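Local structure of predicted DNA-binding transcriptional regulator (Aliivibrio fischeri ES114, 7DWN) at residues L170-C175 / A238-Y243. The protein probably binds DNA regulatory regions as a tetrameric LysR-family transcriptional regulator, with a helix-turn-helix domain joined to a LysR substrate-binding domain. Residues are numbered along the deposited sequence; the frame is centred on the assembly and turned at random.
Sequences LPVSAC and AWLPAY
Pro171 lies over one face of the Trp239 indole where two antiparallel strands, 160-174 and 238-241, pair inside the LysR substrate-binding domain, which has the periplasmic-binding-protein fold. Pro171 CB meets the criteria of a CH-pi contact: it sits 3.5 Å from the centroid of the five-membered ring of Trp239, 21° off its normal. The proline ring spreads along the pyrrole side of the indole, with CG and CD also close to NE1. Trp239 has CG anti to its own carbonyl carbon (chi1 -86°), which puts CG beside the backbone N and brings one ring face against Pro171 of the neighbouring strand. Trp239 NE1 donates a hydrogen bond to Leu262 O, helping to fix the rotation of the indole, and the ring of Trp193 meets it at a steep angle.

Pro171 and Trp239 form a non-hydrogen-bonded pair, with CA atoms 4.1 Å apart, flanked by two hydrogen-bonded pairs. Leu170 and Leu240 exchange both backbone bonds, as do Val172 and Ala238. Even so, over residues 170-174 and 238-241 the two short strand segments run at 117° to each other, far from strictly antiparallel, consistent with strong local twist or bending.

Leu170, Val172, Ala238 and Leu240 occupy the other face of the sheet. There the side chains of Val172 and Leu240 cross at about a right angle, Val172 CG2 reaching Leu240 CD1 at 3.7 Å. Helix 224-232 packs against this face through Val231 and Leu227, which touch Ala238 and Leu240 respectively. Beyond the paired residues, where the chain turns into a 3-10 segment, Leu170 CD1 rests on Ala242 CB at 3.6 Å.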
loop_
_atom_site.group_PDB
_atom_site.type_symbol
_atom_site.label_atom_id
_atom_site.label_comp_id
_atom_site.label_asym_id
_atom_site.label_seq_id
_atom_site.Cartn_x
_atom_site.Cartn_y
_atom_site.Cartn_z
ATOM N N LEU A 170 28.356 -26.454 14.791
ATOM C CA LEU A 170 29.561 -26.841 15.507
ATOM C C LEU A 170 30.338 -25.604 15.911
ATOM O O LEU A 170 30.604 -24.741 15.055
ATOM C CB LEU A 170 30.434 -27.732 14.628
ATOM C CG LEU A 170 29.748 -28.933 13.978
ATOM C CD1 LEU A 170 30.719 -29.670 13.072
ATOM C CD2 LEU A 170 29.183 -29.866 15.035
ATOM N N PRO A 171 30.680 -25.457 17.192
ATOM C CA PRO A 171 31.573 -24.366 17.607
ATOM C C PRO A 171 33.000 -24.678 17.183
ATOM O O PRO A 171 33.582 -25.681 17.606
ATOM C CB PRO A 171 31.422 -24.343 19.131
ATOM C CG PRO A 171 31.028 -25.743 19.484
ATOM C CD PRO A 171 30.202 -26.256 18.333
ATOM N N VAL A 172 33.562 -23.822 16.335
ATOM C CA VAL A 172 34.851 -24.091 15.724
ATOM C C VAL A 172 35.784 -22.902 15.905
ATOM O O VAL A 172 35.358 -21.748 16.060
ATOM C CB VAL A 172 34.725 -24.436 14.226
ATOM C CG1 VAL A 172 33.959 -25.733 14.045
ATOM C CG2 VAL A 172 34.059 -23.297 13.475
ATOM N N SER A 173 37.080 -23.226 15.878
ATOM C CA SER A 173 38.173 -22.268 15.929
ATOM C C SER A 173 39.173 -22.571 14.824
ATOM O O SER A 173 39.292 -23.708 14.354
ATOM C CB SER A 173 38.924 -22.307 17.264
ATOM O OG SER A 173 38.045 -22.204 18.356
ATOM N N ALA A 174 39.920 -21.540 14.442
ATOM C CA ALA A 174 41.046 -21.716 13.540
ATOM C C ALA A 174 42.122 -22.573 14.199
ATOM O O ALA A 174 42.206 -22.681 15.426
ATOM C CB ALA A 174 41.631 -20.363 13.138
ATOM N N CYS A 175 42.960 -23.183 13.368
ATOM C CA CYS A 175 44.031 -24.044 13.842
ATOM C C CYS A 175 45.361 -23.591 13.262
ATOM O O CYS A 175 45.430 -23.107 12.129
ATOM C CB CYS A 175 43.779 -25.508 13.474
ATOM S SG CYS A 175 42.716 -26.377 14.631
ATOM N N ALA A 238 33.283 -19.515 16.147
ATOM C CA ALA A 238 31.907 -19.341 15.701
ATOM C C ALA A 238 31.212 -20.690 15.602
ATOM O O ALA A 238 31.852 -21.719 15.391
ATOM C CB ALA A 238 31.839 -18.612 14.353
ATOM N N TRP A 239 29.889 -20.666 15.762
ATOM C CA TRP A 239 29.058 -21.841 15.539
ATOM C C TRP A 239 28.701 -21.880 14.059
ATOM O O TRP A 239 27.857 -21.113 13.591
ATOM C CB TRP A 239 27.812 -21.808 16.417
ATOM C CG TRP A 239 28.039 -22.369 17.785
ATOM C CD1 TRP A 239 27.726 -23.625 18.220
ATOM C CD2 TRP A 239 28.638 -21.697 18.896
ATOM N NE1 TRP A 239 28.091 -23.773 19.538
ATOM C CE2 TRP A 239 28.653 -22.603 19.975
ATOM C CE3 TRP A 239 29.163 -20.415 19.082
ATOM C CZ2 TRP A 239 29.178 -22.267 21.223
ATOM C CZ3 TRP A 239 29.677 -20.083 20.320
ATOM C CH2 TRP A 239 29.680 -21.005 21.375
ATOM N N LEU A 240 29.345 -22.770 13.324
ATOM C CA LEU A 240 29.113 -22.859 11.897
ATOM C C LEU A 240 28.389 -24.152 11.549
ATOM O O LEU A 240 28.617 -25.181 12.196
ATOM C CB LEU A 240 30.435 -22.791 11.124
ATOM C CG LEU A 240 31.263 -21.535 11.402
ATOM C CD1 LEU A 240 32.542 -21.524 10.580
ATOM C CD2 LEU A 240 30.429 -20.300 11.119
ATOM N N PRO A 241 27.495 -24.126 10.561
ATOM C CA PRO A 241 26.854 -25.369 10.123
ATOM C C PRO A 241 27.889 -26.327 9.557
ATOM O O PRO A 241 28.813 -25.926 8.845
ATOM C CB PRO A 241 25.861 -24.902 9.053
ATOM C CG PRO A 241 26.388 -23.585 8.591
ATOM C CD PRO A 241 27.013 -22.960 9.804
ATOM N N ALA A 242 27.726 -27.607 9.887
ATOM C CA ALA A 242 28.768 -28.579 9.580
ATOM C C ALA A 242 28.931 -28.789 8.079
ATOM O O ALA A 242 30.033 -29.110 7.622
ATOM C CB ALA A 242 28.469 -29.903 10.278
ATOM N N TYR A 243 27.866 -28.598 7.296
ATOM C CA TYR A 243 27.969 -28.822 5.857
ATOM C C TYR A 243 28.810 -27.761 5.159
ATOM O O TYR A 243 29.212 -27.967 4.008
ATOM C CB TYR A 243 26.577 -28.883 5.221
ATOM C CG TYR A 243 25.740 -27.635 5.408
ATOM C CD1 TYR A 243 25.928 -26.520 4.600
ATOM C CD2 TYR A 243 24.746 -27.580 6.378
ATOM C CE1 TYR A 243 25.168 -25.384 4.762
ATOM C CE2 TYR A 243 23.975 -26.443 6.545
ATOM C CZ TYR A 243 24.193 -25.347 5.734
ATOM O OH TYR A 243 23.432 -24.213 5.889
#